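Local coordinates for lipoate-protein ligase 1 (Plasmodium falciparum, PDB 5T8U) that belongs to the lipoate-protein ligase A family and joins a lipoyl ligase A/B catalytic domain, modelled with lipoic acid bound, to a smaller C-terminal domain, at residues F132-K137 and I207-T212; N280-Q285 and R354-Q359; L293-S298 and I328-E333. All blocks are in the same frame, centred on the assembly; numbering follows the deposited sequence.

Interaction 1: residues F132-K137 and I207-T212; sequences FNIEAK and INNNIT
With chi1 at 46°, Ile211 tucks CG1 between its backbone N and carbonyl carbon, which puts CG2 anti to the carbonyl carbon, beside the N, and aims that methyl at one face of the Phe132 ring; the ring, at chi1 -49°, stands beside its own backbone N. The methyl lies over this face of the phenyl group, displaced toward one side: CG2 of Ile211 is 3.3 Å from CD1 of Phe132 and 3.5 Å from its CE1, while CG of the ring stands further off, 3.9 Å from the same methyl. This is a tight approach, and the isoleucine runs roughly perpendicular to the phenylalanine side chain.

The contact belongs to the lipoyl ligase A/B catalytic domain, of the same clan as class II aminoacyl-tRNA synthetases. It fastens the end of helix 117-132 to the loop that runs into helix 213-227. At Asn133 the chain leaves the helical conformation with a positive phi of 50° and heads for edge strand 137-138 of the eight-stranded mixed sheet. Thr212 is the N-cap of helix 213-227, its OG1 bonded to the backbone N of Asn215, and the Phe132 ring also packs on Asn215, Leu216 and Ala219 of that helix.

Beside this pair, the end of Ile134 runs alongside the Asn209 side chain, pointing the other way, with Ile134 CD1 4.1 Å from Asn209 CG. Ile134, itself buried, also rests on Leu128 and Val146, and Ile211 on Ile171 and Ser205.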
loop_
_atom_site.group_PDB
_atom_site.type_symbol
_atom_site.label_atom_id
_atom_site.label_comp_id
_atom_site.label_asym_id
_atom_site.label_seq_id
_atom_site.Cartn_x
_atom_site.Cartn_y
_atom_site.Cartn_z
ATOM N N PHE A 132 2.017 -23.843 -9.031
ATOM C CA PHE A 132 2.522 -23.471 -10.346
ATOM C C PHE A 132 4.006 -23.777 -10.515
ATOM O O PHE A 132 4.581 -23.420 -11.551
ATOM C CB PHE A 132 2.257 -21.983 -10.604
ATOM C CG PHE A 132 0.843 -21.567 -10.308
ATOM C CD1 PHE A 132 -0.171 -21.821 -11.213
ATOM C CD2 PHE A 132 0.528 -20.939 -9.114
ATOM C CE1 PHE A 132 -1.476 -21.445 -10.940
ATOM C CE2 PHE A 132 -0.772 -20.560 -8.836
ATOM C CZ PHE A 132 -1.775 -20.813 -9.750
ATOM N N ASN A 133 4.638 -24.434 -9.542
ATOM C CA ASN A 133 6.055 -24.795 -9.616
ATOM C C ASN A 133 6.912 -23.590 -9.999
ATOM O O ASN A 133 7.895 -23.706 -10.736
ATOM C CB ASN A 133 6.274 -25.954 -10.588
ATOM C CG ASN A 133 7.399 -26.870 -10.151
ATOM O OD1 ASN A 133 7.250 -27.643 -9.205
ATOM N ND2 ASN A 133 8.535 -26.788 -10.835
ATOM N N ILE A 134 6.534 -22.422 -9.492
ATOM C CA ILE A 134 7.279 -21.187 -9.700
ATOM C C ILE A 134 8.078 -20.919 -8.431
ATOM O O ILE A 134 7.511 -20.566 -7.391
ATOM C CB ILE A 134 6.348 -20.016 -10.043
ATOM C CG1 ILE A 134 5.792 -20.190 -11.458
ATOM C CG2 ILE A 134 7.083 -18.677 -9.921
ATOM C CD1 ILE A 134 4.699 -19.206 -11.829
ATOM N N GLU A 135 9.394 -21.087 -8.516
ATOM C CA GLU A 135 10.277 -20.851 -7.380
ATOM C C GLU A 135 10.565 -19.357 -7.288
ATOM O O GLU A 135 11.329 -18.812 -8.092
ATOM C CB GLU A 135 11.559 -21.663 -7.531
ATOM C CG GLU A 135 11.386 -23.135 -7.184
ATOM C CD GLU A 135 12.399 -24.025 -7.876
ATOM O OE1 GLU A 135 13.575 -23.620 -7.982
ATOM O OE2 GLU A 135 12.017 -25.128 -8.323
ATOM N N ALA A 136 9.952 -18.696 -6.311
ATOM C CA ALA A 136 10.051 -17.254 -6.153
ATOM C C ALA A 136 10.800 -16.910 -4.872
ATOM O O ALA A 136 10.759 -17.651 -3.886
ATOM C CB ALA A 136 8.661 -16.610 -6.129
ATOM N N LYS A 137 11.489 -15.773 -4.903
ATOM C CA LYS A 137 12.208 -15.247 -3.755
ATOM C C LYS A 137 11.671 -13.862 -3.423
ATOM O O LYS A 137 11.175 -13.146 -4.298
ATOM C CB LYS A 137 13.717 -15.167 -4.031
ATOM C CG LYS A 137 14.567 -14.878 -2.800
ATOM C CD LYS A 137 16.050 -14.793 -3.146
ATOM C CE LYS A 137 16.887 -14.448 -1.923
ATOM N NZ LYS A 137 18.317 -14.839 -2.079
ATOM N N ILE A 207 4.981 -15.366 -18.588
ATOM C CA ILE A 207 6.207 -15.731 -19.287
ATOM C C ILE A 207 6.750 -17.060 -18.784
ATOM O O ILE A 207 7.562 -17.695 -19.464
ATOM C CB ILE A 207 7.251 -14.600 -19.136
ATOM C CG1 ILE A 207 6.833 -13.395 -19.984
ATOM C CG2 ILE A 207 8.654 -15.080 -19.528
ATOM C CD1 ILE A 207 7.723 -12.172 -19.839
ATOM N N ASN A 208 6.314 -17.502 -17.601
ATOM C CA ASN A 208 6.781 -18.748 -17.015
ATOM C C ASN A 208 5.714 -19.830 -16.925
ATOM O O ASN A 208 6.065 -20.995 -16.716
ATOM C CB ASN A 208 7.332 -18.497 -15.603
ATOM C CG ASN A 208 8.102 -17.194 -15.497
ATOM O OD1 ASN A 208 7.553 -16.170 -15.089
ATOM N ND2 ASN A 208 9.378 -17.226 -15.860
ATOM N N ASN A 209 4.436 -19.490 -17.073
ATOM C CA ASN A 209 3.366 -20.465 -16.894
ATOM C C ASN A 209 2.127 -19.994 -17.645
ATOM O O ASN A 209 2.096 -18.903 -18.220
ATOM C CB ASN A 209 3.060 -20.682 -15.408
ATOM C CG ASN A 209 3.808 -21.862 -14.823
ATOM O OD1 ASN A 209 4.914 -21.714 -14.304
ATOM N ND2 ASN A 209 3.203 -23.045 -14.899
ATOM N N ASN A 210 1.097 -20.841 -17.631
ATOM C CA ASN A 210 -0.199 -20.552 -18.243
ATOM C C ASN A 210 -1.209 -20.080 -17.205
ATOM O O ASN A 210 -2.388 -20.438 -17.257
ATOM C CB ASN A 210 -0.720 -21.787 -18.972
ATOM C CG ASN A 210 -0.892 -22.984 -18.049
ATOM O OD1 ASN A 210 -1.123 -22.831 -16.849
ATOM N ND2 ASN A 210 -0.777 -24.184 -18.608
ATOM N N ILE A 211 -0.758 -19.279 -16.243
ATOM C CA ILE A 211 -1.593 -18.854 -15.125
ATOM C C ILE A 211 -2.707 -17.935 -15.603
ATOM O O ILE A 211 -2.675 -17.423 -16.728
ATOM C CB ILE A 211 -0.755 -18.148 -14.043
ATOM C CG1 ILE A 211 0.195 -17.142 -14.689
ATOM C CG2 ILE A 211 0.007 -19.163 -13.218
ATOM C CD1 ILE A 211 0.646 -16.076 -13.767
ATOM N N THR A 212 -3.697 -17.727 -14.739
ATOM C CA THR A 212 -4.775 -16.778 -14.965
ATOM C C THR A 212 -5.057 -16.063 -13.651
ATOM O O THR A 212 -4.610 -16.486 -12.581
ATOM C CB THR A 212 -6.050 -17.467 -15.475
ATOM O OG1 THR A 212 -6.758 -18.044 -14.372
ATOM C CG2 THR A 212 -5.712 -18.564 -16.475
#

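Interaction 2: residues N280-Q285 and R354-Q359; sequences NHIWKQ and RSWILQ
Trp356, near the end of helix 347-357, inserts its indole between Ile282 and Lys284 of strand 280-286, which are two residues apart on the strand and so on the same side of it. Ile282 takes one face: its CD1 sits 4.1 Å from the centroid of the six-membered ring, 29° off the normal, and its CG1 reaches 3.7 Å from CH2 of Trp356. Lys284 takes the opposite face, further along the indole, with CB 3.9 Å from the centroid of the five-membered ring. Both are CH-pi contacts. Because CG of Lys284 is anti to its backbone N (chi1 -163°) and the chain stays extended from there, the aliphatic part runs on across the pyrrole side, where CD comes 3.7 Å from CD1 of Trp356.

Between the two side chains the indole reaches the strand backbone itself, CZ2 of Trp356 lying 3.2 Å from the carbonyl carbon of Trp283. In this way the helix is seated on the edge strand of the three-stranded antiparallel sheet of the C-terminal domain. Phe286 adds an edge-to-face ring contact with the same indole.

No hydrogen bond links the two segments. The indole NE1 is bonded instead to the carboxylate of Glu360, so the buried tryptophan has its one polar atom satisfied, and the contact across these two segments is apolar and CH-pi in character, with methylenes of a lysine doing the work of an apolar residue.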
loop_
_atom_site.group_PDB
_atom_site.type_symbol
_atom_site.label_atom_id
_atom_site.label_comp_id
_atom_site.label_asym_id
_atom_site.label_seq_id
_atom_site.Cartn_x
_atom_site.Cartn_y
_atom_site.Cartn_z
ATOM N N ASN A 280 12.984 27.075 0.388
ATOM C CA ASN A 280 14.137 26.196 0.274
ATOM C C ASN A 280 13.697 24.755 0.055
ATOM O O ASN A 280 12.605 24.347 0.468
ATOM C CB ASN A 280 15.016 26.282 1.524
ATOM C CG ASN A 280 15.322 27.712 1.925
ATOM O OD1 ASN A 280 14.428 28.556 1.978
ATOM N ND2 ASN A 280 16.591 27.994 2.200
ATOM N N HIS A 281 14.576 23.984 -0.586
ATOM C CA HIS A 281 14.275 22.607 -0.965
ATOM C C HIS A 281 15.561 21.796 -0.964
ATOM O O HIS A 281 16.511 22.142 -1.672
ATOM C CB HIS A 281 13.608 22.563 -2.343
ATOM C CG HIS A 281 13.749 21.249 -3.045
ATOM N ND1 HIS A 281 13.432 20.045 -2.450
ATOM C CD2 HIS A 281 14.165 20.950 -4.299
ATOM C CE1 HIS A 281 13.652 19.064 -3.306
ATOM N NE2 HIS A 281 14.096 19.585 -4.436
ATOM N N ILE A 282 15.589 20.720 -0.175
ATOM C CA ILE A 282 16.723 19.806 -0.127
ATOM C C ILE A 282 16.219 18.407 -0.467
ATOM O O ILE A 282 15.018 18.131 -0.438
ATOM C CB ILE A 282 17.435 19.824 1.245
ATOM C CG1 ILE A 282 16.539 19.233 2.342
ATOM C CG2 ILE A 282 17.842 21.255 1.599
ATOM C CD1 ILE A 282 17.231 19.073 3.684
ATOM N N TRP A 283 17.154 17.519 -0.800
ATOM C CA TRP A 283 16.767 16.188 -1.247
ATOM C C TRP A 283 17.962 15.247 -1.176
ATOM O O TRP A 283 19.118 15.678 -1.206
ATOM C CB TRP A 283 16.207 16.228 -2.673
ATOM C CG TRP A 283 17.242 16.532 -3.715
ATOM C CD1 TRP A 283 17.783 15.658 -4.612
ATOM C CD2 TRP A 283 17.865 17.799 -3.964
ATOM N NE1 TRP A 283 18.701 16.303 -5.406
ATOM C CE2 TRP A 283 18.770 17.617 -5.027
ATOM C CE3 TRP A 283 17.744 19.069 -3.392
ATOM C CZ2 TRP A 283 19.550 18.658 -5.531
ATOM C CZ3 TRP A 283 18.520 20.101 -3.892
ATOM C CH2 TRP A 283 19.410 19.888 -4.951
ATOM N N LYS A 284 17.662 13.951 -1.083
ATOM C CA LYS A 284 18.692 12.920 -1.132
ATOM C C LYS A 284 18.035 11.584 -1.444
ATOM O O LYS A 284 16.838 11.392 -1.216
ATOM C CB LYS A 284 19.476 12.831 0.182
ATOM C CG LYS A 284 20.801 12.085 0.063
ATOM C CD LYS A 284 21.334 11.630 1.408
ATOM C CE LYS A 284 22.685 10.952 1.257
ATOM N NZ LYS A 284 23.211 10.448 2.555
ATOM N N GLN A 285 18.836 10.660 -1.968
ATOM C CA GLN A 285 18.387 9.307 -2.284
ATOM C C GLN A 285 18.949 8.349 -1.239
ATOM O O GLN A 285 20.162 8.120 -1.187
ATOM C CB GLN A 285 18.827 8.905 -3.691
ATOM C CG GLN A 285 18.387 7.509 -4.104
ATOM C CD GLN A 285 16.882 7.338 -4.065
ATOM O OE1 GLN A 285 16.133 8.204 -4.517
ATOM N NE2 GLN A 285 16.428 6.219 -3.511
ATOM N N ARG A 354 18.561 12.390 10.146
ATOM C CA ARG A 354 19.024 13.562 10.888
ATOM C C ARG A 354 20.482 13.858 10.565
ATOM O O ARG A 354 20.860 15.018 10.360
ATOM C CB ARG A 354 18.826 13.357 12.394
ATOM C CG ARG A 354 20.106 13.121 13.197
ATOM C CD ARG A 354 19.817 12.962 14.680
ATOM N NE ARG A 354 21.026 12.627 15.429
ATOM C CZ ARG A 354 21.915 13.514 15.868
ATOM N NH1 ARG A 354 22.984 13.102 16.535
ATOM N NH2 ARG A 354 21.745 14.809 15.643
ATOM N N SER A 355 21.316 12.816 10.510
ATOM C CA SER A 355 22.702 12.997 10.100
ATOM C C SER A 355 22.790 13.637 8.723
ATOM O O SER A 355 23.779 14.314 8.415
ATOM C CB SER A 355 23.429 11.654 10.114
ATOM O OG SER A 355 24.728 11.774 9.561
ATOM N N TRP A 356 21.774 13.438 7.882
ATOM C CA TRP A 356 21.744 14.114 6.589
ATOM C C TRP A 356 21.326 15.575 6.731
ATOM O O TRP A 356 21.938 16.463 6.129
ATOM C CB TRP A 356 20.796 13.388 5.634
ATOM C CG TRP A 356 20.518 14.176 4.396
ATOM C CD1 TRP A 356 21.438 14.668 3.520
ATOM C CD2 TRP A 356 19.234 14.566 3.893
ATOM N NE1 TRP A 356 20.810 15.342 2.502
ATOM C CE2 TRP A 356 19.456 15.294 2.707
ATOM C CE3 TRP A 356 17.919 14.369 4.328
ATOM C CZ2 TRP A 356 18.414 15.826 1.952
ATOM C CZ3 TRP A 356 16.884 14.900 3.574
ATOM C CH2 TRP A 356 17.139 15.618 2.400
ATOM N N ILE A 357 20.283 15.841 7.521
ATOM C CA ILE A 357 19.752 17.197 7.623
ATOM C C ILE A 357 20.777 18.128 8.253
ATOM O O ILE A 357 20.915 19.287 7.843
ATOM C CB ILE A 357 18.425 17.195 8.406
ATOM C CG1 ILE A 357 17.310 16.621 7.525
ATOM C CG2 ILE A 357 18.068 18.610 8.889
ATOM C CD1 ILE A 357 15.951 16.558 8.183
ATOM N N LEU A 358 21.511 17.645 9.256
ATOM C CA LEU A 358 22.502 18.498 9.904
ATOM C C LEU A 358 23.639 18.899 8.975
ATOM O O LEU A 358 24.516 19.660 9.398
ATOM C CB LEU A 358 23.069 17.803 11.142
ATOM C CG LEU A 358 22.066 17.448 12.243
ATOM C CD1 LEU A 358 22.802 16.948 13.470
ATOM C CD2 LEU A 358 21.170 18.629 12.608
ATOM N N GLN A 359 23.656 18.416 7.735
ATOM C CA GLN A 359 24.632 18.844 6.742
ATOM C C GLN A 359 24.013 19.731 5.667
ATOM O O GLN A 359 24.695 20.082 4.700
ATOM C CB GLN A 359 25.300 17.622 6.112
ATOM C CG GLN A 359 26.184 16.866 7.089
ATOM C CD GLN A 359 26.417 15.424 6.688
ATOM O OE1 GLN A 359 25.867 14.942 5.698
ATOM N NE2 GLN A 359 27.234 14.724 7.466
#

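Interaction 3: residues L293-S298 and I328-E333; sequences LFFNVS and IKYSKE
Strand 289-297, the central strand of the antiparallel sheet in the C-terminal domain, meets near its end the turn that leads into helix 332-341. The turn contributes one side chain, Tyr330, and the strand two, Phe295 and Val297, which are two residues apart and project from the same face of the sheet.

Val297 lies over one face of the tyrosine ring, close to its centre. Its CG2 is 4.1 Å from the ring centroid and 11° off the normal, a CH-pi approach almost straight down the ring normal, and CG1 brings the second methyl 4.2 Å from CD2 of Tyr330. Phe295 meets the ring from another direction, its CE2 4.0 Å from CE1 of Tyr330.

Tyr330 reaches the strand from a backbone in the left-handed region, phi 53°, with CG anti to its N (chi1 -176°). It immediately precedes the N-cap of helix 332-341, Ser331, whose OG bonds to the backbone N of Asp334. Ile302, on the neighbouring strand 302-309, packs against both Phe295 and Tyr330 and extends the apolar patch across the sheet.

Across the two segments the contact is apolar, with no hydrogen bond; its directional part is the Val297 methyl over the tyrosine face. What holds the turn to the strand here is therefore a fit of shapes: Val297 packs against one face of the ring while Phe295 touches it obliquely at CE1.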
loop_
_atom_site.group_PDB
_atom_site.type_symbol
_atom_site.label_atom_id
_atom_site.label_comp_id
_atom_site.label_asym_id
_atom_site.label_seq_id
_atom_site.Cartn_x
_atom_site.Cartn_y
_atom_site.Cartn_z
ATOM N N LEU A 293 12.621 17.634 1.110
ATOM C CA LEU A 293 12.086 18.553 2.104
ATOM C C LEU A 293 11.958 19.942 1.497
ATOM O O LEU A 293 12.923 20.469 0.935
ATOM C CB LEU A 293 12.983 18.614 3.342
ATOM C CG LEU A 293 12.585 17.712 4.508
ATOM C CD1 LEU A 293 12.774 16.248 4.143
ATOM C CD2 LEU A 293 13.378 18.070 5.756
ATOM N N PHE A 294 10.769 20.523 1.610
ATOM C CA PHE A 294 10.528 21.917 1.269
ATOM C C PHE A 294 10.200 22.676 2.545
ATOM O O PHE A 294 9.419 22.197 3.370
ATOM C CB PHE A 294 9.376 22.051 0.268
ATOM C CG PHE A 294 9.586 21.287 -1.009
ATOM C CD1 PHE A 294 9.933 21.945 -2.177
ATOM C CD2 PHE A 294 9.433 19.911 -1.041
ATOM C CE1 PHE A 294 10.123 21.244 -3.354
ATOM C CE2 PHE A 294 9.625 19.205 -2.214
ATOM C CZ PHE A 294 9.971 19.873 -3.372
ATOM N N PHE A 295 10.798 23.853 2.720
ATOM C CA PHE A 295 10.586 24.576 3.967
ATOM C C PHE A 295 10.818 26.066 3.767
ATOM O O PHE A 295 11.521 26.496 2.848
ATOM C CB PHE A 295 11.495 24.041 5.082
ATOM C CG PHE A 295 12.964 24.184 4.795
ATOM C CD1 PHE A 295 13.665 23.166 4.169
ATOM C CD2 PHE A 295 13.646 25.332 5.161
ATOM C CE1 PHE A 295 15.017 23.294 3.910
ATOM C CE2 PHE A 295 14.997 25.466 4.906
ATOM C CZ PHE A 295 15.683 24.446 4.279
ATOM N N ASN A 296 10.199 26.844 4.656
ATOM C CA ASN A 296 10.393 28.281 4.753
ATOM C C ASN A 296 10.909 28.615 6.145
ATOM O O ASN A 296 10.673 27.875 7.104
ATOM C CB ASN A 296 9.087 29.042 4.490
ATOM C CG ASN A 296 8.438 28.651 3.180
ATOM O OD1 ASN A 296 9.114 28.251 2.234
ATOM N ND2 ASN A 296 7.116 28.763 3.118
ATOM N N VAL A 297 11.616 29.738 6.253
ATOM C CA VAL A 297 12.188 30.180 7.520
ATOM C C VAL A 297 11.956 31.676 7.660
ATOM O O VAL A 297 12.296 32.450 6.758
ATOM C CB VAL A 297 13.691 29.850 7.618
ATOM C CG1 VAL A 297 14.276 30.360 8.934
ATOM C CG2 VAL A 297 13.916 28.348 7.487
ATOM N N SER A 298 11.373 32.082 8.787
ATOM C CA SER A 298 11.144 33.488 9.096
ATOM C C SER A 298 11.568 33.743 10.533
ATOM O O SER A 298 11.071 33.087 11.454
ATOM C CB SER A 298 9.675 33.868 8.897
ATOM O OG SER A 298 8.846 33.206 9.838
ATOM N N ILE A 328 10.724 25.601 16.134
ATOM C CA ILE A 328 12.090 25.090 16.125
ATOM C C ILE A 328 12.979 26.160 15.510
ATOM O O ILE A 328 12.688 26.665 14.420
ATOM C CB ILE A 328 12.205 23.764 15.350
ATOM C CG1 ILE A 328 11.265 22.712 15.945
ATOM C CG2 ILE A 328 13.636 23.243 15.386
ATOM C CD1 ILE A 328 9.886 22.709 15.337
ATOM N N LYS A 329 14.066 26.494 16.204
ATOM C CA LYS A 329 14.898 27.655 15.881
ATOM C C LYS A 329 15.705 27.500 14.595
ATOM O O LYS A 329 16.504 28.403 14.318
ATOM C CB LYS A 329 15.845 27.943 17.047
ATOM N N TYR A 330 15.556 26.445 13.796
ATOM C CA TYR A 330 16.373 26.260 12.598
ATOM C C TYR A 330 17.857 26.356 12.948
ATOM O O TYR A 330 18.627 27.097 12.334
ATOM C CB TYR A 330 15.995 27.273 11.514
ATOM C CG TYR A 330 16.737 27.073 10.209
ATOM C CD1 TYR A 330 16.549 25.926 9.450
ATOM C CD2 TYR A 330 17.628 28.030 9.737
ATOM C CE1 TYR A 330 17.226 25.735 8.260
ATOM C CE2 TYR A 330 18.309 27.847 8.547
ATOM C CZ TYR A 330 18.104 26.699 7.812
ATOM O OH TYR A 330 18.778 26.510 6.627
ATOM N N SER A 331 18.252 25.599 13.968
ATOM C CA SER A 331 19.636 25.534 14.407
ATOM C C SER A 331 20.013 24.080 14.648
ATOM O O SER A 331 19.183 23.271 15.072
ATOM C CB SER A 331 19.860 26.354 15.688
ATOM O OG SER A 331 19.052 25.875 16.748
ATOM N N LYS A 332 21.275 23.752 14.360
ATOM C CA LYS A 332 21.762 22.396 14.594
ATOM C C LYS A 332 21.431 21.928 16.004
ATOM O O LYS A 332 21.116 20.752 16.220
ATOM C CB LYS A 332 23.270 22.333 14.352
ATOM C CG LYS A 332 23.654 21.849 12.965
ATOM C CD LYS A 332 25.151 21.944 12.732
ATOM C CE LYS A 332 25.466 22.197 11.269
ATOM N NZ LYS A 332 26.928 22.232 10.998
ATOM N N GLU A 333 21.494 22.838 16.976
ATOM C CA GLU A 333 21.180 22.481 18.355
ATOM C C GLU A 333 19.708 22.113 18.498
ATOM O O GLU A 333 19.369 21.004 18.932
ATOM C CB GLU A 333 21.544 23.644 19.282
ATOM C CG GLU A 333 21.688 23.264 20.747
ATOM C CD GLU A 333 21.909 24.468 21.644
ATOM O OE1 GLU A 333 21.552 25.593 21.234
ATOM O OE2 GLU A 333 22.444 24.291 22.758
#

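Interaction 1 closes before interaction 2 opens along the chain; they belong to different family regions, catalytic and C-terminal, with centres about 42 Å and nearest atoms about 20 Å apart. Interaction 3 is about 51 Å from interaction 1 between centres, across the chain's centre. Interactions 2 and 3 have centres about 12 Å apart; both segments of interaction 3 fall between 280-285 and 354-359. Strands 280-286 and 289-297 are adjacent in one antiparallel sheet, tied by the pairing of Ile282 with Leu293. Interaction 1 joins segments next to helices 117-132 and 213-227; interactions 2 and 3 pack helix 347-357 and the residues leading into helix 332-341 on one C-terminal sheet.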